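PDB 5OQR: condensin complex subunit 3 from Schizosaccharomyces pombe, which serves as a regulatory HEAT-repeat subunit of condensin, the complex required for converting interphase chromatin into mitotic-like condensed chromosomes. Local coordinates for residues E459-F470 / I502-V513; L608-N616 / L654-D662. All coordinates share one frame; numbering follows the deposited sequence.

Contact 1 of 2, residues E459-F470 / I502-V513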
loop_
_atom_site.group_PDB
_atom_site.type_symbol
_atom_site.label_atom_id
_atom_site.label_comp_id
_atom_site.label_asym_id
_atom_site.label_seq_id
_atom_site.Cartn_x
_atom_site.Cartn_y
_atom_site.Cartn_z
ATOM N N GLU A 459 -3.305 -41.980 2.786
ATOM C CA GLU A 459 -2.052 -41.700 2.096
ATOM C C GLU A 459 -1.787 -40.202 2.017
ATOM O O GLU A 459 -0.644 -39.762 2.179
ATOM C CB GLU A 459 -2.077 -42.316 0.698
ATOM C CG GLU A 459 -0.699 -42.485 0.081
ATOM C CD GLU A 459 -0.734 -43.270 -1.214
ATOM O OE1 GLU A 459 -1.845 -43.623 -1.663
ATOM O OE2 GLU A 459 0.347 -43.535 -1.781
ATOM N N LEU A 460 -2.826 -39.402 1.771
ATOM C CA LEU A 460 -2.640 -37.957 1.721
ATOM C C LEU A 460 -2.204 -37.399 3.067
ATOM O O LEU A 460 -1.434 -36.434 3.116
ATOM C CB LEU A 460 -3.925 -37.276 1.259
ATOM C CG LEU A 460 -4.229 -37.359 -0.236
ATOM C CD1 LEU A 460 -5.622 -36.832 -0.520
ATOM C CD2 LEU A 460 -3.197 -36.587 -1.045
ATOM N N ARG A 461 -2.685 -37.978 4.167
ATOM C CA ARG A 461 -2.218 -37.542 5.479
ATOM C C ARG A 461 -0.761 -37.925 5.688
ATOM O O ARG A 461 0.011 -37.156 6.268
ATOM C CB ARG A 461 -3.087 -38.145 6.580
ATOM C CG ARG A 461 -2.839 -37.529 7.952
ATOM C CD ARG A 461 -3.446 -38.362 9.064
ATOM N NE ARG A 461 -4.747 -38.899 8.689
ATOM C CZ ARG A 461 -5.855 -38.172 8.588
ATOM N NH1 ARG A 461 -6.994 -38.752 8.237
ATOM N NH2 ARG A 461 -5.824 -36.868 8.828
ATOM N N CYS A 462 -0.369 -39.113 5.228
ATOM C CA CYS A 462 1.023 -39.526 5.342
ATOM C C CYS A 462 1.931 -38.576 4.577
ATOM O O CYS A 462 2.904 -38.052 5.126
ATOM C CB CYS A 462 1.190 -40.960 4.836
ATOM S SG CYS A 462 0.478 -42.212 5.918
ATOM N N LEU A 463 1.616 -38.332 3.303
ATOM C CA LEU A 463 2.418 -37.416 2.503
ATOM C C LEU A 463 2.462 -36.026 3.119
ATOM O O LEU A 463 3.484 -35.340 3.021
ATOM C CB LEU A 463 1.868 -37.348 1.081
ATOM C CG LEU A 463 1.986 -38.628 0.252
ATOM C CD1 LEU A 463 1.218 -38.487 -1.049
ATOM C CD2 LEU A 463 3.443 -38.956 -0.025
ATOM N N SER A 464 1.373 -35.593 3.754
ATOM C CA SER A 464 1.401 -34.324 4.472
ATOM C C SER A 464 2.393 -34.362 5.625
ATOM O O SER A 464 3.011 -33.341 5.943
ATOM C CB SER A 464 0.004 -33.982 4.982
ATOM O OG SER A 464 -0.897 -33.823 3.903
ATOM N N TYR A 465 2.556 -35.520 6.267
ATOM C CA TYR A 465 3.576 -35.654 7.301
ATOM C C TYR A 465 4.967 -35.677 6.687
ATOM O O TYR A 465 5.913 -35.126 7.258
ATOM C CB TYR A 465 3.346 -36.925 8.121
ATOM C CG TYR A 465 2.183 -36.878 9.087
ATOM C CD1 TYR A 465 1.137 -35.983 8.921
ATOM C CD2 TYR A 465 2.139 -37.736 10.176
ATOM C CE1 TYR A 465 0.079 -35.950 9.809
ATOM C CE2 TYR A 465 1.089 -37.709 11.066
ATOM C CZ TYR A 465 0.062 -36.817 10.878
ATOM O OH TYR A 465 -0.983 -36.792 11.770
ATOM N N VAL A 466 5.110 -36.328 5.532
ATOM C CA VAL A 466 6.386 -36.329 4.823
ATOM C C VAL A 466 6.744 -34.915 4.397
ATOM O O VAL A 466 7.895 -34.481 4.524
ATOM C CB VAL A 466 6.325 -37.277 3.611
ATOM C CG1 VAL A 466 7.681 -37.360 2.934
ATOM C CG2 VAL A 466 5.862 -38.659 4.031
ATOM N N GLN A 467 5.762 -34.179 3.882
ATOM C CA GLN A 467 6.002 -32.813 3.439
ATOM C C GLN A 467 6.521 -31.949 4.581
ATOM O O GLN A 467 7.503 -31.216 4.424
ATOM C CB GLN A 467 4.713 -32.234 2.860
ATOM C CG GLN A 467 4.878 -30.911 2.151
ATOM C CD GLN A 467 3.570 -30.398 1.591
ATOM O OE1 GLN A 467 2.560 -31.102 1.604
ATOM N NE2 GLN A 467 3.578 -29.168 1.096
ATOM N N CYS A 468 5.877 -32.028 5.746
ATOM C CA CYS A 468 6.308 -31.223 6.883
ATOM C C CYS A 468 7.651 -31.688 7.427
ATOM O O CYS A 468 8.379 -30.897 8.035
ATOM C CB CYS A 468 5.255 -31.266 7.986
ATOM S SG CYS A 468 3.732 -30.397 7.599
ATOM N N LEU A 469 7.992 -32.960 7.231
ATOM C CA LEU A 469 9.277 -33.465 7.701
ATOM C C LEU A 469 10.425 -32.747 7.005
ATOM O O LEU A 469 11.301 -32.166 7.654
ATOM C CB LEU A 469 9.356 -34.976 7.470
ATOM C CG LEU A 469 10.741 -35.623 7.588
ATOM C CD1 LEU A 469 11.368 -35.354 8.938
ATOM C CD2 LEU A 469 10.651 -37.116 7.337
ATOM N N PHE A 470 10.431 -32.771 5.674
ATOM C CA PHE A 470 11.497 -32.147 4.907
ATOM C C PHE A 470 11.394 -30.629 4.873
ATOM O O PHE A 470 12.328 -29.973 4.404
ATOM C CB PHE A 470 11.503 -32.712 3.487
ATOM C CG PHE A 470 11.839 -34.172 3.431
ATOM C CD1 PHE A 470 13.119 -34.608 3.719
ATOM C CD2 PHE A 470 10.876 -35.111 3.111
ATOM C CE1 PHE A 470 13.434 -35.947 3.679
ATOM C CE2 PHE A 470 11.188 -36.453 3.068
ATOM C CZ PHE A 470 12.469 -36.870 3.353
ATOM N N ILE A 502 -2.817 -37.387 -5.216
ATOM C CA ILE A 502 -1.638 -38.025 -4.641
ATOM C C ILE A 502 -0.400 -37.680 -5.454
ATOM O O ILE A 502 0.667 -37.396 -4.897
ATOM C CB ILE A 502 -1.858 -39.547 -4.546
ATOM C CG1 ILE A 502 -2.961 -39.851 -3.529
ATOM C CG2 ILE A 502 -0.566 -40.263 -4.156
ATOM C CD1 ILE A 502 -3.434 -41.288 -3.539
ATOM N N ARG A 503 -0.519 -37.698 -6.782
ATOM C CA ARG A 503 0.619 -37.366 -7.632
ATOM C C ARG A 503 1.105 -35.946 -7.373
ATOM O O ARG A 503 2.312 -35.703 -7.276
ATOM C CB ARG A 503 0.233 -37.535 -9.097
ATOM C CG ARG A 503 1.401 -37.505 -10.058
ATOM C CD ARG A 503 0.929 -37.142 -11.446
ATOM N NE ARG A 503 -0.326 -37.814 -11.776
ATOM C CZ ARG A 503 -1.153 -37.429 -12.742
ATOM N NH1 ARG A 503 -0.871 -36.364 -13.484
ATOM N NH2 ARG A 503 -2.271 -38.106 -12.963
ATOM N N GLU A 504 0.179 -34.993 -7.267
ATOM C CA GLU A 504 0.569 -33.618 -6.987
ATOM C C GLU A 504 1.246 -33.506 -5.628
ATOM O O GLU A 504 2.257 -32.811 -5.486
ATOM C CB GLU A 504 -0.653 -32.703 -7.057
ATOM C CG GLU A 504 -1.231 -32.567 -8.454
ATOM C CD GLU A 504 -2.445 -31.659 -8.503
ATOM O OE1 GLU A 504 -2.912 -31.224 -7.429
ATOM O OE2 GLU A 504 -2.931 -31.378 -9.619
ATOM N N LYS A 505 0.706 -34.188 -4.617
ATOM C CA LYS A 505 1.311 -34.145 -3.292
ATOM C C LYS A 505 2.667 -34.840 -3.290
ATOM O O LYS A 505 3.594 -34.400 -2.602
ATOM C CB LYS A 505 0.370 -34.784 -2.272
ATOM C CG LYS A 505 0.905 -34.809 -0.849
ATOM C CD LYS A 505 0.983 -33.423 -0.225
ATOM C CE LYS A 505 -0.391 -32.835 0.037
ATOM N NZ LYS A 505 -1.233 -33.721 0.892
ATOM N N GLY A 506 2.804 -35.921 -4.059
ATOM C CA GLY A 506 4.082 -36.608 -4.122
ATOM C C GLY A 506 5.170 -35.753 -4.740
ATOM O O GLY A 506 6.331 -35.819 -4.332
ATOM N N LEU A 507 4.812 -34.940 -5.735
ATOM C CA LEU A 507 5.804 -34.081 -6.372
ATOM C C LEU A 507 6.273 -32.982 -5.429
ATOM O O LEU A 507 7.466 -32.668 -5.383
ATOM C CB LEU A 507 5.233 -33.480 -7.656
ATOM C CG LEU A 507 5.292 -34.393 -8.883
ATOM C CD1 LEU A 507 4.424 -33.845 -9.991
ATOM C CD2 LEU A 507 6.722 -34.552 -9.366
ATOM N N GLU A 508 5.352 -32.381 -4.675
ATOM C CA GLU A 508 5.751 -31.400 -3.672
ATOM C C GLU A 508 6.703 -32.017 -2.656
ATOM O O GLU A 508 7.652 -31.364 -2.208
ATOM C CB GLU A 508 4.520 -30.828 -2.975
ATOM C CG GLU A 508 3.513 -30.190 -3.915
ATOM C CD GLU A 508 2.268 -29.713 -3.194
ATOM O OE1 GLU A 508 2.336 -28.669 -2.512
ATOM O OE2 GLU A 508 1.223 -30.391 -3.298
ATOM N N CYS A 509 6.466 -33.276 -2.279
ATOM C CA CYS A 509 7.375 -33.958 -1.367
ATOM C C CYS A 509 8.721 -34.216 -2.027
ATOM O O CYS A 509 9.771 -34.035 -1.403
ATOM C CB CYS A 509 6.760 -35.277 -0.893
ATOM S SG CYS A 509 5.370 -35.113 0.233
ATOM N N LEU A 510 8.708 -34.651 -3.287
ATOM C CA LEU A 510 9.955 -34.881 -4.004
ATOM C C LEU A 510 10.771 -33.600 -4.115
ATOM O O LEU A 510 11.999 -33.624 -3.990
ATOM C CB LEU A 510 9.655 -35.453 -5.387
ATOM C CG LEU A 510 10.839 -35.639 -6.335
ATOM C CD1 LEU A 510 11.963 -36.414 -5.679
ATOM C CD2 LEU A 510 10.382 -36.342 -7.592
ATOM N N SER A 511 10.103 -32.468 -4.336
ATOM C CA SER A 511 10.811 -31.199 -4.463
ATOM C C SER A 511 11.599 -30.885 -3.201
ATOM O O SER A 511 12.769 -30.495 -3.267
ATOM C CB SER A 511 9.819 -30.077 -4.769
ATOM O OG SER A 511 9.118 -30.327 -5.972
ATOM N N LEU A 512 10.971 -31.051 -2.034
ATOM C CA LEU A 512 11.628 -30.702 -0.779
ATOM C C LEU A 512 12.823 -31.598 -0.497
ATOM O O LEU A 512 13.750 -31.186 0.206
ATOM C CB LEU A 512 10.628 -30.779 0.373
ATOM C CG LEU A 512 9.535 -29.712 0.373
ATOM C CD1 LEU A 512 8.448 -30.066 1.364
ATOM C CD2 LEU A 512 10.121 -28.349 0.694
ATOM N N VAL A 513 12.821 -32.823 -1.023
ATOM C CA VAL A 513 13.983 -33.688 -0.860
ATOM C C VAL A 513 15.103 -33.238 -1.783
ATOM O O VAL A 513 16.285 -33.361 -1.444
ATOM C CB VAL A 513 13.597 -35.157 -1.114
ATOM C CG1 VAL A 513 14.807 -36.066 -0.969
ATOM C CG2 VAL A 513 12.510 -35.586 -0.154
HETATM O O HOH W 1 14.032 -30.001 2.297
#
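Ile-502 opens the contact, laying CG1 against Leu-460 CD2, while Ile-502 CG2 lies 4.0 Å from Leu-463 CD1 and its CD1 meets the less well ordered carboxylate of Glu-459. One turn on, Lys-505 enters a hole formed by Leu-460, Leu-463, Ser-464 and Gln-467. Its CG leaves anti to the backbone N (chi1 179°), and bends at each later torsion fold the lysine chain over the neighbouring helix. Lys-505 CG lies against Leu-463 CB, CD beside the amide oxygen of Gln-467, and Lys-505 NZ donates to Ser-464 OG at 3.0 Å. That hydroxyl in turn donates to Leu-460 O, which also receives Ser-464 N from the opposite face of its carbonyl plane. Leu-463 is itself a knob among Ile-502, Lys-505, Gly-506 and Cys-509. Glu-508 borders the extended Gln-467, a knob that Lys-505, Cys-509 and Leu-512 also surround. Cys-509 directs SG at the backbone, 3.4 Å from Leu-463 O, and packs on Val-466. Leu-512 reaches Gln-467 O with CD1 and sets CB against Phe-470 CB. At the end Val-513 CG2 stands over the centre of the Phe-470 ring, 3.6 Å from its centroid, a CH-pi contact. With axes 9.0 Å apart at 21°, this is knobs-into-holes packing between helices of a HEAT-repeat solenoid. Its chemistry is mixed: Ser-464 OG, gripped by two bonds, fixes the lysine end while the lysine methylenes serve as packing surface.

Contact 2 of 2, residues L608-N616 / L654-D662; sequences LIIQYFEPN and LSLLEIYRD
Ile-610, Phe-613 and Pro-615 make the apolar part of this contact with Ser-655, Leu-656, Ile-659 and the ring of Tyr-660. The two branches of Ile-610 divide the work: CD1 reaches Ser-655 CB at 3.6 Å, and CG2 lies 3.9 Å from Ile-659 CD1 and also touches Leu-656 CD2. Ile-610 and Leu-656 run past each other in opposite directions, and Leu-656 CD2 lies near Ile-610 O. The other methyl of Leu-656, CD1, packs on Phe-613 CB at 3.9 Å. Beyond the end of the first helix, Pro-615 presents CD to Ile-659 CG2 at 3.7 Å and to Tyr-660 CE2.

Polar groups add little across the pair. Tyr-660 OH gives a weak, 3.3 Å hydrogen bond to Phe-613 O, which lies at the edge of the tyrosine ring, in its plane. The extended side chain of Glu-614, its CG anti to the backbone N (chi1 -176°), reaches across Ile-659, with Glu-614 OE1 near Ile-659 CD1. Ser-655 OG instead bonds to Asp-651 O within its own helix.

The axes of 608-613 and 654-661 run 10.0 Å apart at 29°, in roughly the same direction. The contact joins helices 601-613 and 639-661, with helix 621-635 between them in sequence. That intervening helix packs against Leu-608, Ile-609 and Tyr-612, helix 669-682 takes up Phe-613 and Tyr-660, and helix 725-736 meets Leu-654 and Leu-657.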
loop_
_atom_site.group_PDB
_atom_site.type_symbol
_atom_site.label_atom_id
_atom_site.label_comp_id
_atom_site.label_asym_id
_atom_site.label_seq_id
_atom_site.Cartn_x
_atom_site.Cartn_y
_atom_site.Cartn_z
ATOM N N LEU A 608 11.179 -8.461 -18.247
ATOM C CA LEU A 608 10.498 -8.086 -17.013
ATOM C C LEU A 608 9.894 -6.694 -17.123
ATOM O O LEU A 608 8.718 -6.485 -16.804
ATOM C CB LEU A 608 11.469 -8.142 -15.831
ATOM C CG LEU A 608 11.434 -9.335 -14.877
ATOM C CD1 LEU A 608 12.317 -9.025 -13.683
ATOM C CD2 LEU A 608 10.031 -9.672 -14.407
ATOM N N ILE A 609 10.694 -5.722 -17.562
ATOM C CA ILE A 609 10.218 -4.345 -17.646
ATOM C C ILE A 609 9.057 -4.243 -18.624
ATOM O O ILE A 609 8.079 -3.529 -18.375
ATOM C CB ILE A 609 11.381 -3.409 -18.030
ATOM C CG1 ILE A 609 12.391 -3.355 -16.881
ATOM C CG2 ILE A 609 10.870 -2.005 -18.372
ATOM C CD1 ILE A 609 13.630 -2.542 -17.169
ATOM N N ILE A 610 9.141 -4.954 -19.747
ATOM C CA ILE A 610 8.070 -4.898 -20.739
ATOM C C ILE A 610 6.770 -5.415 -20.139
ATOM O O ILE A 610 5.740 -4.732 -20.158
ATOM C CB ILE A 610 8.462 -5.685 -22.002
ATOM C CG1 ILE A 610 9.616 -4.981 -22.717
ATOM C CG2 ILE A 610 7.261 -5.837 -22.941
ATOM C CD1 ILE A 610 10.111 -5.683 -23.963
ATOM N N GLN A 611 6.798 -6.635 -19.599
ATOM C CA GLN A 611 5.596 -7.213 -19.010
ATOM C C GLN A 611 5.062 -6.340 -17.884
ATOM O O GLN A 611 3.849 -6.138 -17.765
ATOM C CB GLN A 611 5.897 -8.619 -18.496
ATOM C CG GLN A 611 4.684 -9.517 -18.416
ATOM C CD GLN A 611 4.268 -10.042 -19.769
ATOM O OE1 GLN A 611 5.087 -10.575 -20.516
ATOM N NE2 GLN A 611 2.994 -9.885 -20.100
ATOM N N TYR A 612 5.956 -5.814 -17.046
ATOM C CA TYR A 612 5.533 -4.989 -15.920
ATOM C C TYR A 612 4.718 -3.787 -16.381
ATOM O O TYR A 612 3.759 -3.385 -15.712
ATOM C CB TYR A 612 6.760 -4.538 -15.129
ATOM C CG TYR A 612 6.467 -3.549 -14.028
ATOM C CD1 TYR A 612 5.729 -3.919 -12.914
ATOM C CD2 TYR A 612 6.943 -2.248 -14.094
ATOM C CE1 TYR A 612 5.462 -3.018 -11.901
ATOM C CE2 TYR A 612 6.684 -1.341 -13.087
ATOM C CZ TYR A 612 5.945 -1.732 -11.992
ATOM O OH TYR A 612 5.684 -0.832 -10.987
ATOM N N PHE A 613 5.079 -3.200 -17.518
ATOM C CA PHE A 613 4.376 -2.041 -18.051
ATOM C C PHE A 613 3.399 -2.398 -19.163
ATOM O O PHE A 613 2.729 -1.504 -19.687
ATOM C CB PHE A 613 5.380 -1.008 -18.577
ATOM C CG PHE A 613 6.142 -0.289 -17.499
ATOM C CD1 PHE A 613 5.486 0.518 -16.588
ATOM C CD2 PHE A 613 7.517 -0.407 -17.410
ATOM C CE1 PHE A 613 6.185 1.182 -15.601
ATOM C CE2 PHE A 613 8.221 0.257 -16.428
ATOM C CZ PHE A 613 7.552 1.054 -15.522
ATOM N N GLU A 614 3.298 -3.669 -19.533
ATOM C CA GLU A 614 2.482 -4.038 -20.678
ATOM C C GLU A 614 0.997 -3.885 -20.345
ATOM O O GLU A 614 0.576 -4.201 -19.229
ATOM C CB GLU A 614 2.774 -5.476 -21.101
ATOM C CG GLU A 614 2.022 -5.906 -22.347
ATOM C CD GLU A 614 2.619 -7.133 -22.994
ATOM O OE1 GLU A 614 2.338 -7.361 -24.189
ATOM O OE2 GLU A 614 3.375 -7.861 -22.315
ATOM N N PRO A 615 0.180 -3.402 -21.287
ATOM C CA PRO A 615 -1.254 -3.253 -20.989
ATOM C C PRO A 615 -1.974 -4.569 -20.750
ATOM O O PRO A 615 -2.892 -4.609 -19.923
ATOM C CB PRO A 615 -1.797 -2.530 -22.230
ATOM C CG PRO A 615 -0.781 -2.763 -23.293
ATOM C CD PRO A 615 0.526 -2.794 -22.584
ATOM N N ASN A 616 -1.602 -5.645 -21.444
ATOM C CA ASN A 616 -2.319 -6.905 -21.277
ATOM C C ASN A 616 -2.182 -7.463 -19.866
ATOM O O ASN A 616 -2.947 -8.357 -19.488
ATOM C CB ASN A 616 -1.833 -7.938 -22.298
ATOM C CG ASN A 616 -0.422 -8.430 -22.022
ATOM O OD1 ASN A 616 0.195 -8.076 -21.018
ATOM N ND2 ASN A 616 0.093 -9.262 -22.918
ATOM N N LEU A 654 11.465 1.047 -26.532
ATOM C CA LEU A 654 11.003 0.980 -27.914
ATOM C C LEU A 654 9.966 -0.119 -28.093
ATOM O O LEU A 654 8.962 0.072 -28.789
ATOM C CB LEU A 654 12.189 0.756 -28.853
ATOM C CG LEU A 654 13.166 1.922 -29.012
ATOM C CD1 LEU A 654 14.310 1.519 -29.925
ATOM C CD2 LEU A 654 12.464 3.157 -29.553
ATOM N N SER A 655 10.193 -1.281 -27.478
ATOM C CA SER A 655 9.218 -2.361 -27.563
ATOM C C SER A 655 7.879 -1.934 -26.980
ATOM O O SER A 655 6.821 -2.298 -27.503
ATOM C CB SER A 655 9.746 -3.600 -26.842
ATOM O OG SER A 655 10.813 -4.191 -27.558
ATOM N N LEU A 656 7.904 -1.156 -25.898
ATOM C CA LEU A 656 6.660 -0.690 -25.302
ATOM C C LEU A 656 5.945 0.305 -26.204
ATOM O O LEU A 656 4.709 0.338 -26.227
ATOM C CB LEU A 656 6.938 -0.069 -23.933
ATOM C CG LEU A 656 7.266 -1.070 -22.824
ATOM C CD1 LEU A 656 7.799 -0.355 -21.595
ATOM C CD2 LEU A 656 6.040 -1.895 -22.463
ATOM N N LEU A 657 6.691 1.122 -26.950
ATOM C CA LEU A 657 6.058 2.061 -27.869
ATOM C C LEU A 657 5.247 1.325 -28.927
ATOM O O LEU A 657 4.102 1.690 -29.214
ATOM C CB LEU A 657 7.115 2.951 -28.521
ATOM C CG LEU A 657 7.569 4.176 -27.724
ATOM C CD1 LEU A 657 8.709 4.871 -28.441
ATOM C CD2 LEU A 657 6.423 5.152 -27.509
ATOM N N GLU A 658 5.825 0.282 -29.524
ATOM C CA GLU A 658 5.093 -0.488 -30.523
ATOM C C GLU A 658 3.851 -1.129 -29.919
ATOM O O GLU A 658 2.775 -1.115 -30.527
ATOM C CB GLU A 658 6.000 -1.555 -31.135
ATOM C CG GLU A 658 7.230 -0.996 -31.828
ATOM C CD GLU A 658 7.864 -1.987 -32.784
ATOM O OE1 GLU A 658 7.330 -3.107 -32.924
ATOM O OE2 GLU A 658 8.896 -1.642 -33.399
ATOM N N ILE A 659 3.982 -1.702 -28.721
ATOM C CA ILE A 659 2.834 -2.312 -28.055
ATOM C C ILE A 659 1.745 -1.278 -27.818
ATOM O O ILE A 659 0.551 -1.559 -27.983
ATOM C CB ILE A 659 3.279 -2.966 -26.732
ATOM C CG1 ILE A 659 4.132 -4.199 -27.015
ATOM C CG2 ILE A 659 2.072 -3.345 -25.872
ATOM C CD1 ILE A 659 4.920 -4.676 -25.820
ATOM N N TYR A 660 2.135 -0.070 -27.420
ATOM C CA TYR A 660 1.171 0.918 -26.953
ATOM C C TYR A 660 0.361 1.536 -28.086
ATOM O O TYR A 660 -0.816 1.854 -27.889
ATOM C CB TYR A 660 1.889 2.010 -26.162
ATOM C CG TYR A 660 1.752 1.856 -24.665
ATOM C CD1 TYR A 660 1.075 2.803 -23.911
ATOM C CD2 TYR A 660 2.283 0.755 -24.010
ATOM C CE1 TYR A 660 0.941 2.666 -22.544
ATOM C CE2 TYR A 660 2.155 0.607 -22.642
ATOM C CZ TYR A 660 1.482 1.564 -21.915
ATOM O OH TYR A 660 1.351 1.422 -20.551
ATOM N N ARG A 661 0.960 1.721 -29.265
ATOM C CA ARG A 661 0.207 2.271 -30.388
ATOM C C ARG A 661 -1.032 1.439 -30.688
ATOM O O ARG A 661 -2.042 1.976 -31.157
ATOM C CB ARG A 661 1.095 2.351 -31.629
ATOM C CG ARG A 661 2.304 3.257 -31.474
ATOM C CD ARG A 661 3.089 3.358 -32.774
ATOM N NE ARG A 661 3.368 2.046 -33.352
ATOM C CZ ARG A 661 3.991 1.851 -34.510
ATOM N NH1 ARG A 661 4.411 2.884 -35.228
ATOM N NH2 ARG A 661 4.196 0.617 -34.950
ATOM N N ASP A 662 -0.977 0.137 -30.427
ATOM C CA ASP A 662 -2.114 -0.742 -30.667
ATOM C C ASP A 662 -2.999 -0.821 -29.429
ATOM O O ASP A 662 -4.129 -0.335 -29.431
ATOM C CB ASP A 662 -1.637 -2.139 -31.065
ATOM C CG ASP A 662 -0.762 -2.121 -32.298
ATOM O OD1 ASP A 662 -0.857 -1.152 -33.080
ATOM O OD2 ASP A 662 0.020 -3.075 -32.487
#

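How the contacts relate
Contact 1 lies wholly upstream of contact 2 in the chain, and both fall within the C-terminal family region of the subunit. Their centres are 40 Å apart and their nearest atoms about 22 Å, so they do not touch. Each joins two helices running in roughly the same direction, with crossing angles of opposite sign, 21° in contact 1 and -29° in contact 2. Contact 1 is the larger (718 against 378 Å²), and more of its touching residues are buried (9 of 14 against 2 of 8). Ser-511 and Leu-512 of contact 1 also pack on the chain of another protein, whereas the segments of contact 2 meet only their own chain within the assembly.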